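PDB 3TXY: isochorismatase family protein family from Burkholderia thailandensis, which is of unknown function but belongs to the isochorismatase family and may act as a hydrolase. Local coordinates for residues A15-D20 with P55-H60; V102-H107 with T115-Q120. All coordinates share one frame; numbering follows the deposited sequence.

Contact 1: residues A15-D20 with P55-H60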
ATOM      1  N   ALA A  15      10.154  17.547  -0.886  1.00 11.47           N
ATOM      2  CA  ALA A  15      11.001  16.881   0.092  1.00 11.20           C
ATOM      3  C   ALA A  15      11.566  15.563  -0.436  1.00 10.93           C
ATOM      4  O   ALA A  15      10.940  14.877  -1.260  1.00 10.80           O
ATOM      5  CB  ALA A  15      10.211  16.630   1.377  1.00 11.26           C
ATOM      6  N   LEU A  16      12.766  15.232   0.045  1.00 10.80           N
ATOM      7  CA  LEU A  16      13.411  13.935  -0.184  1.00 10.61           C
ATOM      8  C   LEU A  16      13.066  13.037   1.003  1.00 10.12           C
ATOM      9  O   LEU A  16      13.263  13.428   2.146  1.00 10.30           O
ATOM     10  CB  LEU A  16      14.939  14.080  -0.283  1.00 10.93           C
ATOM     11  CG  LEU A  16      15.739  12.833  -0.702  1.00 10.99           C
ATOM     12  CD1 LEU A  16      15.463  12.410  -2.142  1.00 11.07           C
ATOM     13  CD2 LEU A  16      17.238  13.083  -0.529  1.00 11.35           C
ATOM     14  N   VAL A  17      12.527  11.850   0.728  1.00  9.63           N
ATOM     15  CA  VAL A  17      12.157  10.888   1.768  1.00  9.25           C
ATOM     16  C   VAL A  17      12.849   9.563   1.449  1.00  9.07           C
ATOM     17  O   VAL A  17      12.611   8.982   0.395  1.00  8.84           O
ATOM     18  CB  VAL A  17      10.633  10.677   1.827  1.00  9.11           C
ATOM     19  CG1 VAL A  17      10.265   9.625   2.885  1.00  8.91           C
ATOM     20  CG2 VAL A  17       9.947  12.009   2.118  1.00  9.37           C
ATOM     21  N   ALA A  18      13.720   9.115   2.348  1.00  9.13           N
ATOM     22  CA  ALA A  18      14.583   7.959   2.113  1.00  9.22           C
ATOM     23  C   ALA A  18      14.228   6.856   3.093  1.00  9.22           C
ATOM     24  O   ALA A  18      14.263   7.077   4.313  1.00  9.49           O
ATOM     25  CB  ALA A  18      16.045   8.370   2.311  1.00  9.52           C
ATOM     26  N   ILE A  19      13.893   5.670   2.577  1.00  9.38           N
ATOM     27  CA  ILE A  19      13.337   4.594   3.415  1.00  9.28           C
ATOM     28  C   ILE A  19      14.365   3.537   3.799  1.00  9.51           C
ATOM     29  O   ILE A  19      14.938   2.890   2.931  1.00  9.49           O
ATOM     30  CB  ILE A  19      12.175   3.870   2.698  1.00  9.15           C
ATOM     31  CG1 ILE A  19      11.078   4.841   2.224  1.00  8.91           C
ATOM     32  CG2 ILE A  19      11.585   2.817   3.622  1.00  8.96           C
ATOM     33  CD1 ILE A  19      10.499   5.717   3.322  1.00  9.08           C
ATOM     34  N   ASP A  20      14.560   3.367   5.114  1.00  9.87           N
ATOM     35  CA  ASP A  20      15.225   2.204   5.737  1.00 10.20           C
ATOM     36  C   ASP A  20      16.691   2.031   5.312  1.00 10.56           C
ATOM     37  O   ASP A  20      17.183   0.909   5.210  1.00 11.00           O
ATOM     38  CB  ASP A  20      14.450   0.902   5.492  1.00 10.20           C
ATOM     39  CG  ASP A  20      13.192   0.803   6.324  1.00 10.14           C
ATOM     40  OD1 ASP A  20      13.088   1.502   7.354  1.00 10.53           O
ATOM     41  OD2 ASP A  20      12.299   0.028   5.946  1.00 10.40           O
ATOM     42  N   PRO A  55      13.637  20.132   2.597  1.00 14.65           N
ATOM     43  CA  PRO A  55      13.795  19.141   3.661  1.00 14.15           C
ATOM     44  C   PRO A  55      14.236  17.772   3.173  1.00 13.66           C
ATOM     45  O   PRO A  55      13.794  17.308   2.109  1.00 12.96           O
ATOM     46  CB  PRO A  55      12.398  19.038   4.299  1.00 14.17           C
ATOM     47  CG  PRO A  55      11.468  19.776   3.423  1.00 14.33           C
ATOM     48  CD  PRO A  55      12.246  20.605   2.460  1.00 14.68           C
ATOM     49  N   VAL A  56      15.087  17.136   3.981  1.00 13.21           N
ATOM     50  CA  VAL A  56      15.519  15.759   3.775  1.00 13.06           C
ATOM     51  C   VAL A  56      15.050  14.922   4.967  1.00 12.69           C
ATOM     52  O   VAL A  56      15.340  15.245   6.116  1.00 12.56           O
ATOM     53  CB  VAL A  56      17.044  15.656   3.617  1.00 13.51           C
ATOM     54  CG1 VAL A  56      17.445  14.184   3.439  1.00 13.36           C
ATOM     55  CG2 VAL A  56      17.484  16.518   2.436  1.00 13.82           C
ATOM     56  N   ILE A  57      14.306  13.863   4.664  1.00 12.19           N
ATOM     57  CA  ILE A  57      13.631  13.093   5.677  1.00 11.99           C
ATOM     58  C   ILE A  57      14.116  11.676   5.585  1.00 11.67           C
ATOM     59  O   ILE A  57      13.914  11.008   4.566  1.00 11.20           O
ATOM     60  CB  ILE A  57      12.103  13.117   5.515  1.00 11.95           C
ATOM     61  CG1 ILE A  57      11.597  14.565   5.514  1.00 12.57           C
ATOM     62  CG2 ILE A  57      11.476  12.310   6.639  1.00 11.80           C
ATOM     63  CD1 ILE A  57      10.120  14.678   5.216  1.00 12.37           C
ATOM     64  N   PHE A  58      14.816  11.251   6.631  1.00 11.70           N
ATOM     65  CA  PHE A  58      15.355   9.916   6.694  1.00 11.46           C
ATOM     66  C   PHE A  58      14.533   9.050   7.614  1.00 11.26           C
ATOM     67  O   PHE A  58      14.377   9.354   8.812  1.00 11.08           O
ATOM     68  CB  PHE A  58      16.791   9.930   7.190  1.00 11.83           C
ATOM     69  CG  PHE A  58      17.758  10.602   6.253  1.00 12.16           C
ATOM     70  CD1 PHE A  58      18.106  10.005   5.051  1.00 12.37           C
ATOM     71  CD2 PHE A  58      18.336  11.815   6.581  1.00 12.71           C
ATOM     72  CE1 PHE A  58      19.017  10.611   4.191  1.00 12.56           C
ATOM     73  CE2 PHE A  58      19.243  12.414   5.736  1.00 13.08           C
ATOM     74  CZ  PHE A  58      19.575  11.817   4.527  1.00 12.88           C
ATOM     75  N   VAL A  59      14.046   7.947   7.045  1.00 10.89           N
ATOM     76  CA  VAL A  59      13.164   7.028   7.734  1.00 10.68           C
ATOM     77  C   VAL A  59      13.927   5.749   8.109  1.00 10.91           C
ATOM     78  O   VAL A  59      14.623   5.159   7.282  1.00 11.26           O
ATOM     79  CB  VAL A  59      11.963   6.659   6.837  1.00 10.27           C
ATOM     80  CG1 VAL A  59      11.062   5.621   7.503  1.00 10.36           C
ATOM     81  CG2 VAL A  59      11.165   7.901   6.448  1.00 10.22           C
ATOM     82  N   HIS A  60      13.763   5.292   9.336  1.00 11.17           N
ATOM     83  CA  HIS A  60      14.303   4.001   9.721  1.00 11.41           C
ATOM     84  C   HIS A  60      13.272   3.258  10.509  1.00 11.49           C
ATOM     85  O   HIS A  60      12.330   3.853  11.026  1.00 11.20           O
ATOM     86  CB  HIS A  60      15.637   4.127  10.480  1.00 12.04           C
ATOM     87  CG  HIS A  60      15.516   4.760  11.828  1.00 12.59           C
ATOM     88  ND1 HIS A  60      16.201   4.307  12.895  1.00 13.64           N
ATOM     89  CD2 HIS A  60      14.772   5.843  12.274  1.00 12.79           C
ATOM     90  CE1 HIS A  60      15.900   5.053  13.970  1.00 13.81           C
ATOM     91  NE2 HIS A  60      15.034   5.991  13.597  1.00 13.54           N
TER
HETATM   92  O   HOH W   1      16.594   6.036   5.484  1.00 10.50           O

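Contact 2: residues V102-H107 with T115-Q120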
ATOM      1  N   VAL A 102      15.440  15.612   9.099  1.00 17.17           N
ATOM      2  CA  VAL A 102      14.281  15.078   9.773  1.00 16.19           C
ATOM      3  C   VAL A 102      14.476  13.586   9.868  1.00 15.20           C
ATOM      4  O   VAL A 102      14.754  12.959   8.867  1.00 14.49           O
ATOM      5  CB  VAL A 102      13.021  15.409   8.990  1.00 16.26           C
ATOM      6  CG1 VAL A 102      11.783  14.869   9.711  1.00 16.09           C
ATOM      7  CG2 VAL A 102      12.937  16.913   8.796  1.00 17.12           C
ATOM      8  N   VAL A 103      14.388  13.039  11.083  1.00 14.60           N
ATOM      9  CA  VAL A 103      14.465  11.581  11.298  1.00 14.04           C
ATOM     10  C   VAL A 103      13.088  11.059  11.720  1.00 13.50           C
ATOM     11  O   VAL A 103      12.525  11.516  12.714  1.00 13.97           O
ATOM     12  CB  VAL A 103      15.537  11.196  12.356  1.00 14.47           C
ATOM     13  CG1 VAL A 103      15.448   9.705  12.705  1.00 14.21           C
ATOM     14  CG2 VAL A 103      16.932  11.533  11.850  1.00 14.80           C
ATOM     15  N   VAL A 104      12.556  10.121  10.938  1.00 12.49           N
ATOM     16  CA  VAL A 104      11.256   9.499  11.197  1.00 12.24           C
ATOM     17  C   VAL A 104      11.487   8.047  11.541  1.00 11.93           C
ATOM     18  O   VAL A 104      12.203   7.347  10.819  1.00 11.99           O
ATOM     19  CB  VAL A 104      10.352   9.583   9.962  1.00 11.72           C
ATOM     20  CG1 VAL A 104       9.083   8.723  10.152  1.00 11.29           C
ATOM     21  CG2 VAL A 104      10.043  11.045   9.644  1.00 11.92           C
ATOM     22  N   THR A 105      10.868   7.591  12.624  1.00 11.73           N
ATOM     23  CA  THR A 105      11.028   6.207  13.080  1.00 11.69           C
ATOM     24  C   THR A 105       9.723   5.457  12.904  1.00 11.35           C
ATOM     25  O   THR A 105       8.686   5.886  13.402  1.00 11.77           O
ATOM     26  CB  THR A 105      11.449   6.145  14.552  1.00 12.19           C
ATOM     27  OG1 THR A 105      12.636   6.911  14.726  1.00 12.77           O
ATOM     28  CG2 THR A 105      11.711   4.695  14.997  1.00 12.27           C
ATOM     29  N   LYS A 106       9.767   4.352  12.170  1.00 11.06           N
ATOM     30  CA  LYS A 106       8.553   3.558  11.923  1.00 10.61           C
ATOM     31  C   LYS A 106       8.689   2.154  12.501  1.00 10.60           C
ATOM     32  O   LYS A 106       9.801   1.700  12.822  1.00 10.94           O
ATOM     33  CB  LYS A 106       8.230   3.510  10.414  1.00 10.38           C
ATOM     34  CG  LYS A 106       9.230   2.754   9.547  1.00 10.38           C
ATOM     35  CD  LYS A 106       8.863   2.802   8.068  1.00 10.21           C
ATOM     36  CE  LYS A 106       9.940   2.170   7.189  1.00 10.26           C
ATOM     37  NZ  LYS A 106       9.837   0.674   7.120  1.00 10.13           N
ATOM     38  N   HIS A 107       7.553   1.468  12.609  1.00 10.44           N
ATOM     39  CA  HIS A 107       7.471   0.121  13.204  1.00 10.76           C
ATOM     40  C   HIS A 107       6.804  -0.899  12.303  1.00 10.62           C
ATOM     41  O   HIS A 107       6.279  -1.903  12.796  1.00 10.85           O
ATOM     42  CB  HIS A 107       6.696   0.146  14.531  1.00 11.05           C
ATOM     43  CG  HIS A 107       7.146   1.211  15.506  1.00 11.43           C
ATOM     44  ND1 HIS A 107       8.408   1.276  15.989  1.00 11.65           N
ATOM     45  CD2 HIS A 107       6.421   2.219  16.154  1.00 11.50           C
ATOM     46  CE1 HIS A 107       8.497   2.307  16.859  1.00 12.07           C
ATOM     47  NE2 HIS A 107       7.272   2.867  16.972  1.00 11.96           N
ATOM     48  N   THR A 115       3.789   7.348  12.735  1.00  9.42           N
ATOM     49  CA  THR A 115       4.934   8.267  12.597  1.00  9.49           C
ATOM     50  C   THR A 115       4.484   9.704  12.511  1.00  9.77           C
ATOM     51  O   THR A 115       3.276   9.986  12.422  1.00  9.74           O
ATOM     52  CB  THR A 115       5.825   7.986  11.369  1.00  9.27           C
ATOM     53  OG1 THR A 115       5.253   8.558  10.186  1.00  8.91           O
ATOM     54  CG2 THR A 115       6.106   6.473  11.156  1.00  9.02           C
ATOM     55  N   ASP A 116       5.471  10.599  12.522  1.00 10.12           N
ATOM     56  CA  ASP A 116       5.249  12.018  12.264  1.00 10.59           C
ATOM     57  C   ASP A 116       5.552  12.450  10.834  1.00 10.52           C
ATOM     58  O   ASP A 116       5.728  13.633  10.582  1.00 11.14           O
ATOM     59  CB  ASP A 116       6.025  12.903  13.265  1.00 11.26           C
ATOM     60  CG  ASP A 116       7.545  12.780  13.164  1.00 11.64           C
ATOM     61  OD1 ASP A 116       8.072  11.782  12.569  1.00 11.76           O
ATOM     62  OD2 ASP A 116       8.224  13.694  13.718  1.00 12.22           O
ATOM     63  N   LEU A 117       5.610  11.518   9.883  1.00 10.19           N
ATOM     64  CA  LEU A 117       5.954  11.891   8.509  1.00 10.01           C
ATOM     65  C   LEU A 117       4.955  12.903   7.922  1.00 10.28           C
ATOM     66  O   LEU A 117       5.346  13.942   7.405  1.00 10.53           O
ATOM     67  CB  LEU A 117       6.052  10.658   7.609  1.00  9.72           C
ATOM     68  CG  LEU A 117       6.364  10.911   6.120  1.00  9.72           C
ATOM     69  CD1 LEU A 117       7.664  11.686   5.947  1.00 10.01           C
ATOM     70  CD2 LEU A 117       6.444   9.582   5.394  1.00  9.45           C
ATOM     71  N   ASP A 118       3.676  12.607   8.004  1.00 10.19           N
ATOM     72  CA  ASP A 118       2.697  13.521   7.427  1.00 10.45           C
ATOM     73  C   ASP A 118       2.731  14.881   8.139  1.00 10.78           C
ATOM     74  O   ASP A 118       2.681  15.933   7.500  1.00 10.94           O
ATOM     75  CB  ASP A 118       1.311  12.925   7.443  1.00 10.44           C
ATOM     76  CG  ASP A 118       0.338  13.751   6.658  1.00 10.88           C
ATOM     77  OD1 ASP A 118       0.474  13.804   5.414  1.00 10.83           O
ATOM     78  OD2 ASP A 118      -0.519  14.402   7.306  1.00 11.67           O
ATOM     79  N   VAL A 119       2.806  14.856   9.466  1.00 10.52           N
ATOM     80  CA  VAL A 119       2.967  16.091  10.244  1.00 10.85           C
ATOM     81  C   VAL A 119       4.174  16.939   9.745  1.00 10.80           C
ATOM     82  O   VAL A 119       4.086  18.173   9.577  1.00 10.85           O
ATOM     83  CB  VAL A 119       3.096  15.772  11.760  1.00 11.09           C
ATOM     84  CG1 VAL A 119       3.803  16.915  12.507  1.00 11.41           C
ATOM     85  CG2 VAL A 119       1.722  15.501  12.361  1.00 11.37           C
ATOM     86  N   GLN A 120       5.307  16.276   9.505  1.00 10.88           N
ATOM     87  CA  GLN A 120       6.521  16.984   9.054  1.00 11.06           C
ATOM     88  C   GLN A 120       6.303  17.571   7.668  1.00 11.00           C
ATOM     89  O   GLN A 120       6.633  18.721   7.406  1.00 11.37           O
ATOM     90  CB  GLN A 120       7.737  16.027   9.012  1.00 11.07           C
ATOM     91  CG  GLN A 120       8.216  15.537  10.380  1.00 11.46           C
ATOM     92  CD  GLN A 120       8.974  16.573  11.187  1.00 12.09           C
ATOM     93  OE1 GLN A 120       9.257  17.668  10.715  1.00 12.73           O
ATOM     94  NE2 GLN A 120       9.314  16.219  12.433  1.00 12.65           N
TER
HETATM   95  O   HOH W   2      10.729  13.115  13.723  1.00 20.83           O
HETATM   96  O   HOH W   3       9.077   9.531  13.813  1.00 24.25           O

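Contact 1: residues A15-D20 with P55-H60
A18 CB packs obliquely on the F58 ring, 3.8 Å from its CD1. CG of F58 lies opposite the carbonyl carbon and beside the backbone N (chi1 -66°), which turns the CD1 side of the ring to A18. L16 and V56 continue the same sheet face. They lie side by side, pointing the same way, with L16 CD2 4.1 Å from V56 CG1. Helix 35-51 lies on this face: F49 touches L16 and V56, T42 touches A18, and R50 touches F58.

V17, I57, I19 and V59 form the other face. V17 CG2 sits 4.1 Å from I57 CD1. V17 CG1 reaches diagonally to CG2 of V59, in the next pair on this face. I19 CD1 meets the same V59 methyl at 3.9 Å, so V59 CG2 bridges two residues of strand 15-19.

Five backbone hydrogen bonds join the two parallel strands in the regular staggered pattern. The A18 N to I57 O bond (2.9 Å) meets its carbonyl almost end-on. The last bond, D20 N to V59 O, is less straight, with an N-H...O angle of 145°. Its donor stands 35° above the carbonyl plane, where residue 20 has already left the strand. One water donates to both A18 O and V59 O, so each of these carbonyls accepts two bonds. The D20 carboxylate bonds T61 through OD1 and K106 through OD2. In cysteine hydrolases of this family an Asp and a Lys at this end of the sheet belong to the catalytic triad. D20 and K106 are placed like that pair, but their role here is not established.

The two strands are sheet neighbours joined through helix 35-51. This is a beta-alpha-beta crossover in the parallel alpha/beta sheet of the isochorismatase fold.

Contact 2: residues V102-H107 with T115-Q120
V104 and V102 point at the 115-120 segment, in a beta-alpha unit where strand 102-106, at one edge of the parallel sheet within this chain, meets the start of helix 117-123.

Van der Waals packing carries most of the touching. V104 and T115 cross at about a right angle, with V104 CG1 3.6 Å from T115 CB. The T115 methyl CG2 rests 3.7 Å from K106 CB, beside the T105 carbonyl. V102 CG1 meets the Q120 amide carbon CD at 3.6 Å. Q120 is bent at chi2 (-75°), which folds its amide back over this methyl and toward D116.

Polar links between the segments run through water. One water joins V103 O to D116 OD2. Another accepts from T105 N and donates to D116 OD1 at 2.8 Å. V103 O and T105 N lie on the strand edge turned away from strand 56-61, so the carboxylate and its waters serve that edge.

Other bonds shape the 115-120 segment itself. T115 OG1 takes the L117 N-H at 3.0 Å, an ST turn at the helix start, and also bonds to A111. D116 holds the N-cap position without a capping bond from its side chain. Q120 OE1 bonds to R124. Q120 NE2 donates to D116 OD2 at 3.0 Å, from well above the carboxylate plane, with an N-H...O angle of 167°.

Contact 1 is in the buried core of the sheet, while contact 2 is only partly buried, at its edge. Strands 56-61 and 102-106 are neighbours, so the contacts abut: F58 N probably bonds V102 O, and I57 CG2 packs on V104 CG2. Contact 1 joins strand to strand by direct backbone bonds and apolar side chains. Contact 2 joins strand to helix start by side-chain packing and bridging waters. The C-terminal strand ends are tied together as well. The D20-K106 salt bridge runs from one contact to the other, and H60 bonds T105.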